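Local atomic coordinates of tryptophan halogenase (Shewanella frigidimarina, PDB entry 2PYX), a protein that probably acts as a flavin-dependent halogenase, a FAD-binding member of the tryptophan halogenase family with predicted monooxygenase activity. Residues 75-80 / 153-158; 512-517 / 521-526. One frame throughout, in Å; residues are numbered along the deposited sequence.

Interactions 1 and 2 are neighbours in space, their centres about 6 Å apart, and follow one another along the chain: the first joins the start of helix 77-83 to the loop between helix 144-149 and strand 169-172, the second joins helix 511-520 to the C-terminal tail. They meet directly. Asn78 OD1 probably accepts a hydrogen bond from Phe523 N at 2.8 Å, and Ser156 O packs 3.4 Å from Phe523 CE1. Both lie on the same side of the chain's centre, close to strand 87-95, which carries the predicted active-site Lys89. Through Phe523 the tail is thus tied to two distant parts of the sequence.

Interaction 1: 75-80 / 153-158; sequences IDENDF and APKSIV
Glu77 runs out with CG anti to its backbone N (chi1 -165°) and stays extended beyond, while Lys155 starts with CG between the backbone N and the carbonyl carbon and bends at chi3 (-65°); coming from opposite directions, the two side chains meet in a buried salt bridge. It links the N-capped first turn of helix 77-83 to the loop before strand 169-172, within the tryptophan halogenase family region; the side chain of the predicted active-site Lys89 is about 11 Å from that of Glu77. Lys155 NZ donates to Glu77 OE1 at 3.0 Å, meeting the oxygen's syn lone pair. Glu77 OE2 is 4.0 Å from the same NZ, so the ammonium engages one oxygen rather than straddling both.

Each group has further partners. Glu77 OE1 also accepts from Tyr162 N, and OE2 is bound by the hydroxyls of Tyr168 and Tyr170; the ammonium of Lys155 also bonds to Tyr168 OH and Ala160 O, and forms a cation-pi contact with Phe523. Tyr168 therefore touches both charges, and the carboxylate is held by four bonds that would fix its rotation. Putting a leucine in place of Glu77 would probably leave the buried Lys155 ammonium without its counter-charge, and Tyr162 N and Tyr170 OH without this acceptor.

With its negative charge in the first turn, Glu77 is probably also favoured by the helix dipole. Asp76 is the N-cap: its OD1 takes Asp79 N at 3.1 Å on the anti side, 20° out of the carboxylate plane, and Asn78 N at 2.8 Å in a weak bond.

Interaction 2: 512-517 / 521-526; sequences RELLDK and YGFPKL
Leu514 makes the first contact from helix 511-520 to the tail, its two methyls reaching the far end of the Phe523 ring. With CG anti to the backbone N (chi1 176°), CD1 comes within 3.9 Å of Phe523 CE1, and CD2 lies 4.2 Å from Phe523 CZ. The two side chains cross at about a right angle, and CD1 approaches the ring obliquely. This apolar pair is buried; Phe88 of strand 87-95 packs on both side chains, and Ile81 of helix 77-83 adds to the surroundings of Phe523.

One turn further on, Lys517 meets the tail with both backbone and side chain. Its carbonyl oxygen accepts two bonds where the helix ends. Tyr521 N donates at 2.8 Å to Lys517 O, the normal helical i to i+4 bond, tilted 26° from the carbonyl plane. Gly522 N donates to the same Lys517 O at 3.1 Å, in the carbonyl plane on a lone pair and nearly straight at 166°, an i to i+5 bond closing a pi-turn. Tyr521 is the first residue to leave helical geometry, and Gly522 follows with a positive phi at which a CB would jam against the Tyr521 carbonyl oxygen. The Lys517 side chain, bent at chi2 and chi4, runs alongside Tyr521, pointing the same way. Its CD sits at the edge of the ring, in plane, 3.7 Å from Tyr521 CD2.

Between helix and tail the polar bonds are both main-chain, on one oxygen, and fix the turn. Leu514 supplies one side of the apolar surroundings of Phe523, whose N bonds to Asn78 OD1 and whose ring meets the Lys155 ammonium.

Interaction 1: 75-80 / 153-158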
ATOM      1  N   ILE A  75      -2.621  -7.644 -17.707  1.00 12.49           N
ATOM      2  CA  ILE A  75      -3.202  -6.346 -18.042  1.00 14.00           C
ATOM      3  C   ILE A  75      -2.156  -5.480 -18.747  1.00 13.66           C
ATOM      4  O   ILE A  75      -0.977  -5.417 -18.345  1.00 13.84           O
ATOM      5  CB  ILE A  75      -3.720  -5.610 -16.763  1.00 14.32           C
ATOM      6  CG1 ILE A  75      -4.735  -6.467 -15.998  1.00 16.47           C
ATOM      7  CG2 ILE A  75      -4.326  -4.258 -17.131  1.00 15.80           C
ATOM      8  CD1 ILE A  75      -5.875  -6.922 -16.757  1.00 20.62           C
ATOM      9  N   ASP A  76      -2.593  -4.855 -19.839  1.00 12.66           N
ATOM     10  CA  ASP A  76      -1.780  -3.914 -20.597  1.00 15.04           C
ATOM     11  C   ASP A  76      -1.732  -2.578 -19.828  1.00 13.15           C
ATOM     12  O   ASP A  76      -2.755  -2.090 -19.357  1.00 14.63           O
ATOM     13  CB  ASP A  76      -2.416  -3.771 -21.985  1.00 15.35           C
ATOM     14  CG  ASP A  76      -1.738  -2.739 -22.855  1.00 17.64           C
ATOM     15  OD1 ASP A  76      -1.877  -1.520 -22.582  1.00 18.36           O
ATOM     16  OD2 ASP A  76      -1.103  -3.152 -23.855  1.00 18.67           O
ATOM     17  N   GLU A  77      -0.542  -1.988 -19.701  1.00 14.42           N
ATOM     18  CA  GLU A  77      -0.390  -0.794 -18.886  1.00 13.05           C
ATOM     19  C   GLU A  77      -1.186   0.360 -19.441  1.00 13.66           C
ATOM     20  O   GLU A  77      -1.731   1.181 -18.694  1.00 14.24           O
ATOM     21  CB  GLU A  77       1.071  -0.364 -18.722  1.00 12.31           C
ATOM     22  CG  GLU A  77       1.194   0.647 -17.565  1.00 13.19           C
ATOM     23  CD  GLU A  77       2.618   1.099 -17.255  1.00 14.60           C
ATOM     24  OE1 GLU A  77       3.503   1.043 -18.137  1.00 13.32           O
ATOM     25  OE2 GLU A  77       2.894   1.514 -16.093  1.00 13.11           O
ATOM     26  N   ASN A  78      -1.224   0.481 -20.771  1.00 13.44           N
ATOM     27  CA  ASN A  78      -2.007   1.577 -21.350  1.00 14.69           C
ATOM     28  C   ASN A  78      -3.495   1.419 -21.027  1.00 14.66           C
ATOM     29  O   ASN A  78      -4.163   2.388 -20.643  1.00 16.51           O
ATOM     30  CB  ASN A  78      -1.776   1.689 -22.860  1.00 16.07           C
ATOM     31  CG  ASN A  78      -0.315   1.898 -23.204  1.00 14.80           C
ATOM     32  OD1 ASN A  78       0.371   2.708 -22.574  1.00 16.05           O
ATOM     33  ND2 ASN A  78       0.168   1.180 -24.230  1.00 18.43           N
ATOM     34  N   ASP A  79      -4.006   0.204 -21.188  1.00 13.99           N
ATOM     35  CA  ASP A  79      -5.393  -0.103 -20.857  1.00 14.51           C
ATOM     36  C   ASP A  79      -5.681   0.241 -19.385  1.00 15.66           C
ATOM     37  O   ASP A  79      -6.673   0.858 -19.064  1.00 15.04           O
ATOM     38  CB  ASP A  79      -5.683  -1.601 -21.074  1.00 15.54           C
ATOM     39  CG  ASP A  79      -5.733  -2.007 -22.536  1.00 19.56           C
ATOM     40  OD1 ASP A  79      -5.780  -1.146 -23.438  1.00 18.97           O
ATOM     41  OD2 ASP A  79      -5.759  -3.228 -22.782  1.00 21.73           O
ATOM     42  N   PHE A  80      -4.797  -0.192 -18.486  1.00 14.45           N
ATOM     43  CA  PHE A  80      -4.945   0.110 -17.064  1.00 14.17           C
ATOM     44  C   PHE A  80      -5.026   1.614 -16.791  1.00 13.49           C
ATOM     45  O   PHE A  80      -5.931   2.114 -16.105  1.00 13.62           O
ATOM     46  CB  PHE A  80      -3.778  -0.531 -16.276  1.00 13.43           C
ATOM     47  CG  PHE A  80      -3.699  -0.078 -14.843  1.00 11.64           C
ATOM     48  CD1 PHE A  80      -4.591  -0.562 -13.892  1.00 12.84           C
ATOM     49  CD2 PHE A  80      -2.744   0.853 -14.437  1.00 11.17           C
ATOM     50  CE1 PHE A  80      -4.545  -0.109 -12.584  1.00 13.09           C
ATOM     51  CE2 PHE A  80      -2.700   1.296 -13.139  1.00 12.29           C
ATOM     52  CZ  PHE A  80      -3.589   0.817 -12.199  1.00 11.62           C
ATOM     53  N   ALA A 153       7.745  12.728 -14.244  1.00 12.87           N
ATOM     54  CA  ALA A 153       7.282  11.357 -14.274  1.00 11.37           C
ATOM     55  C   ALA A 153       8.438  10.370 -13.982  1.00 11.35           C
ATOM     56  O   ALA A 153       9.595  10.771 -13.902  1.00 12.50           O
ATOM     57  CB  ALA A 153       6.670  11.069 -15.599  1.00 11.90           C
ATOM     58  N   PRO A 154       8.118   9.078 -13.772  1.00 11.18           N
ATOM     59  CA  PRO A 154       9.163   8.060 -13.555  1.00 10.91           C
ATOM     60  C   PRO A 154       9.709   7.388 -14.819  1.00 10.11           C
ATOM     61  O   PRO A 154      10.555   6.502 -14.734  1.00 12.51           O
ATOM     62  CB  PRO A 154       8.414   6.979 -12.754  1.00 11.31           C
ATOM     63  CG  PRO A 154       7.021   7.094 -13.230  1.00 12.19           C
ATOM     64  CD  PRO A 154       6.771   8.510 -13.591  1.00 11.86           C
ATOM     65  N   LYS A 155       9.182   7.796 -15.969  1.00 12.16           N
ATOM     66  CA  LYS A 155       9.539   7.164 -17.238  1.00 11.57           C
ATOM     67  C   LYS A 155       9.174   8.111 -18.378  1.00 13.14           C
ATOM     68  O   LYS A 155       8.550   9.118 -18.159  1.00 12.56           O
ATOM     69  CB  LYS A 155       8.820   5.803 -17.387  1.00 12.17           C
ATOM     70  CG  LYS A 155       7.289   5.915 -17.471  1.00 11.59           C
ATOM     71  CD  LYS A 155       6.597   4.575 -17.317  1.00 13.33           C
ATOM     72  CE  LYS A 155       6.907   3.598 -18.440  1.00 13.22           C
ATOM     73  NZ  LYS A 155       6.222   2.248 -18.260  1.00 12.41           N
ATOM     74  N   SER A 156       9.589   7.746 -19.593  1.00 15.65           N
ATOM     75  CA  SER A 156       9.321   8.516 -20.803  0.50 16.82           C
ATOM     76  C   SER A 156       8.307   7.772 -21.655  1.00 16.38           C
ATOM     77  O   SER A 156       8.056   6.588 -21.424  1.00 16.57           O
ATOM     78  CB  SER A 156      10.618   8.662 -21.600  0.50 16.73           C
ATOM     79  OG  SER A 156      11.102   7.388 -22.003  0.50 21.31           O
ATOM     80  N   ILE A 157       7.751   8.447 -22.662  1.00 15.22           N
ATOM     81  CA  ILE A 157       6.748   7.813 -23.548  1.00 15.85           C
ATOM     82  C   ILE A 157       7.350   6.643 -24.356  1.00 15.68           C
ATOM     83  O   ILE A 157       6.630   5.709 -24.772  1.00 18.03           O
ATOM     84  CB  ILE A 157       6.043   8.889 -24.424  1.00 17.88           C
ATOM     85  CG1 ILE A 157       4.814   8.327 -25.144  1.00 16.66           C
ATOM     86  CG2 ILE A 157       7.039   9.524 -25.434  1.00 19.00           C
ATOM     87  CD1 ILE A 157       3.846   7.576 -24.266  1.00 16.70           C
ATOM     88  N   VAL A 158       8.669   6.665 -24.528  1.00 16.93           N
ATOM     89  CA  VAL A 158       9.387   5.616 -25.261  1.00 18.43           C
ATOM     90  C   VAL A 158       9.760   4.427 -24.386  1.00 19.36           C
ATOM     91  O   VAL A 158      10.219   3.393 -24.878  1.00 21.39           O
ATOM     92  CB  VAL A 158      10.676   6.177 -25.961  1.00 20.65           C
ATOM     93  CG1 VAL A 158      10.293   7.287 -26.930  1.00 22.53           C
ATOM     94  CG2 VAL A 158      11.687   6.669 -24.946  1.00 22.15           C
TER

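Interaction 2: 512-517 / 521-526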
ATOM      1  N   ARG A 512       1.488  15.215 -16.407  1.00 17.69           N
ATOM      2  CA  ARG A 512       0.395  15.485 -17.338  1.00 20.10           C
ATOM      3  C   ARG A 512       0.870  15.370 -18.794  1.00 17.90           C
ATOM      4  O   ARG A 512       0.175  14.773 -19.610  1.00 19.23           O
ATOM      5  CB  ARG A 512      -0.292  16.837 -17.095  1.00 22.47           C
ATOM      6  CG  ARG A 512      -1.639  16.869 -17.832  1.00 23.91           C
ATOM      7  CD  ARG A 512      -2.523  18.012 -17.437  1.00 32.10           C
ATOM      8  NE  ARG A 512      -3.045  17.982 -16.071  1.00 30.18           N
ATOM      9  CZ  ARG A 512      -4.082  17.261 -15.647  1.00 25.18           C
ATOM     10  NH1 ARG A 512      -4.678  16.365 -16.423  1.00 29.66           N
ATOM     11  NH2 ARG A 512      -4.481  17.386 -14.389  1.00 29.49           N
ATOM     12  N   GLU A 513       2.035  15.911 -19.119  1.00 17.14           N
ATOM     13  CA  GLU A 513       2.496  15.801 -20.512  1.00 20.10           C
ATOM     14  C   GLU A 513       2.669  14.331 -20.936  1.00 19.44           C
ATOM     15  O   GLU A 513       2.308  13.964 -22.057  1.00 19.67           O
ATOM     16  CB  GLU A 513       3.701  16.717 -20.795  1.00 23.16           C
ATOM     17  CG  GLU A 513       5.070  16.148 -20.868  1.00 26.96           C
ATOM     18  CD  GLU A 513       6.128  17.247 -20.935  1.00 28.91           C
ATOM     19  OE1 GLU A 513       6.147  18.035 -21.927  1.00 36.19           O
ATOM     20  OE2 GLU A 513       6.961  17.326 -20.009  1.00 23.56           O
ATOM     21  N   LEU A 514       3.128  13.479 -20.009  1.00 17.25           N
ATOM     22  CA  LEU A 514       3.285  12.058 -20.277  1.00 15.91           C
ATOM     23  C   LEU A 514       1.924  11.370 -20.421  1.00 16.18           C
ATOM     24  O   LEU A 514       1.690  10.646 -21.390  1.00 20.96           O
ATOM     25  CB  LEU A 514       4.146  11.385 -19.185  1.00 16.62           C
ATOM     26  CG  LEU A 514       4.296   9.883 -19.321  1.00 13.49           C
ATOM     27  CD1 LEU A 514       4.852   9.514 -20.726  1.00 14.55           C
ATOM     28  CD2 LEU A 514       5.168   9.274 -18.212  1.00 15.68           C
ATOM     29  N   LEU A 515       1.032  11.601 -19.463  1.00 15.76           N
ATOM     30  CA  LEU A 515      -0.275  10.987 -19.484  1.00 17.50           C
ATOM     31  C   LEU A 515      -1.056  11.397 -20.731  1.00 17.85           C
ATOM     32  O   LEU A 515      -1.787  10.582 -21.286  1.00 19.11           O
ATOM     33  CB  LEU A 515      -1.027  11.306 -18.194  1.00 17.20           C
ATOM     34  CG  LEU A 515      -0.460  10.612 -16.952  1.00 18.06           C
ATOM     35  CD1 LEU A 515      -1.104  11.206 -15.698  1.00 20.45           C
ATOM     36  CD2 LEU A 515      -0.681   9.107 -16.983  1.00 22.13           C
ATOM     37  N   ASP A 516      -0.882  12.636 -21.195  1.00 18.43           N
ATOM     38  CA  ASP A 516      -1.524  13.037 -22.457  1.00 20.19           C
ATOM     39  C   ASP A 516      -1.087  12.140 -23.620  1.00 19.21           C
ATOM     40  O   ASP A 516      -1.911  11.737 -24.458  1.00 21.58           O
ATOM     41  CB  ASP A 516      -1.197  14.485 -22.794  1.00 21.99           C
ATOM     42  CG  ASP A 516      -1.941  15.481 -21.939  1.00 22.93           C
ATOM     43  OD1 ASP A 516      -2.946  15.139 -21.267  1.00 25.12           O
ATOM     44  OD2 ASP A 516      -1.500  16.646 -21.951  1.00 27.38           O
ATOM     45  N   LYS A 517       0.202  11.840 -23.700  1.00 18.50           N
ATOM     46  CA  LYS A 517       0.718  10.957 -24.761  1.00 19.00           C
ATOM     47  C   LYS A 517       0.388   9.487 -24.526  1.00 18.90           C
ATOM     48  O   LYS A 517       0.243   8.719 -25.467  1.00 18.16           O
ATOM     49  CB  LYS A 517       2.219  11.167 -24.981  1.00 19.51           C
ATOM     50  CG  LYS A 517       2.560  12.551 -25.567  1.00 20.57           C
ATOM     51  CD  LYS A 517       2.109  12.659 -27.025  1.00 22.85           C
ATOM     52  CE  LYS A 517       2.472  14.020 -27.671  1.00 22.99           C
ATOM     53  NZ  LYS A 517       1.733  15.130 -27.030  1.00 21.95           N
ATOM     54  N   TYR A 521      -1.177   7.760 -27.655  1.00 24.15           N
ATOM     55  CA  TYR A 521      -0.320   6.792 -28.326  1.00 22.57           C
ATOM     56  C   TYR A 521      -0.022   5.542 -27.493  1.00 22.70           C
ATOM     57  O   TYR A 521       0.026   4.434 -28.028  1.00 23.97           O
ATOM     58  CB  TYR A 521       1.005   7.453 -28.698  1.00 26.80           C
ATOM     59  CG  TYR A 521       0.887   8.608 -29.661  1.00 27.93           C
ATOM     60  CD1 TYR A 521       0.670   8.384 -31.020  1.00 32.13           C
ATOM     61  CD2 TYR A 521       1.023   9.921 -29.221  1.00 28.99           C
ATOM     62  CE1 TYR A 521       0.580   9.449 -31.915  1.00 31.33           C
ATOM     63  CE2 TYR A 521       0.929  10.988 -30.107  1.00 30.62           C
ATOM     64  CZ  TYR A 521       0.708  10.743 -31.450  1.00 33.09           C
ATOM     65  OH  TYR A 521       0.622  11.798 -32.339  1.00 29.21           O
ATOM     66  N   GLY A 522       0.231   5.716 -26.200  1.00 19.36           N
ATOM     67  CA  GLY A 522       0.550   4.575 -25.353  1.00 18.55           C
ATOM     68  C   GLY A 522       2.049   4.292 -25.276  1.00 18.24           C
ATOM     69  O   GLY A 522       2.819   4.667 -26.177  1.00 18.87           O
ATOM     70  N   PHE A 523       2.481   3.637 -24.183  1.00 17.50           N
ATOM     71  CA  PHE A 523       3.829   3.051 -24.099  1.00 17.84           C
ATOM     72  C   PHE A 523       3.939   1.829 -25.008  1.00 18.54           C
ATOM     73  O   PHE A 523       2.995   1.054 -25.106  1.00 22.08           O
ATOM     74  CB  PHE A 523       4.156   2.531 -22.692  1.00 19.03           C
ATOM     75  CG  PHE A 523       4.097   3.573 -21.615  1.00 15.26           C
ATOM     76  CD1 PHE A 523       5.016   4.613 -21.591  1.00 13.79           C
ATOM     77  CD2 PHE A 523       3.148   3.490 -20.588  1.00 16.27           C
ATOM     78  CE1 PHE A 523       4.959   5.587 -20.607  1.00 13.54           C
ATOM     79  CE2 PHE A 523       3.111   4.447 -19.583  1.00 14.47           C
ATOM     80  CZ  PHE A 523       4.011   5.484 -19.583  1.00 14.21           C
ATOM     81  N   PRO A 524       5.129   1.577 -25.577  1.00 21.07           N
ATOM     82  CA  PRO A 524       5.297   0.327 -26.336  1.00 23.73           C
ATOM     83  C   PRO A 524       5.275  -0.920 -25.448  1.00 27.41           C
ATOM     84  O   PRO A 524       5.612  -0.856 -24.260  1.00 26.87           O
ATOM     85  CB  PRO A 524       6.675   0.481 -26.962  1.00 22.66           C
ATOM     86  CG  PRO A 524       7.413   1.393 -26.046  1.00 23.89           C
ATOM     87  CD  PRO A 524       6.372   2.361 -25.515  1.00 20.15           C
ATOM     88  N   LYS A 525       4.901  -2.054 -26.038  1.00 31.54           N
ATOM     89  CA  LYS A 525       4.905  -3.329 -25.321  1.00 34.00           C
ATOM     90  C   LYS A 525       6.329  -3.751 -24.952  1.00 36.28           C
ATOM     91  O   LYS A 525       6.546  -4.280 -23.864  1.00 40.28           O
ATOM     92  CB  LYS A 525       4.214  -4.420 -26.147  1.00 33.44           C
ATOM     93  N   LEU A 526       7.287  -3.495 -25.845  1.00 38.27           N
ATOM     94  CA  LEU A 526       8.690  -3.855 -25.627  1.00 41.14           C
ATOM     95  C   LEU A 526       9.546  -2.615 -25.467  1.00 41.98           C
ATOM     96  O   LEU A 526       9.312  -1.609 -26.134  1.00 43.82           O
ATOM     97  CB  LEU A 526       9.224  -4.677 -26.812  1.00 42.54           C
TER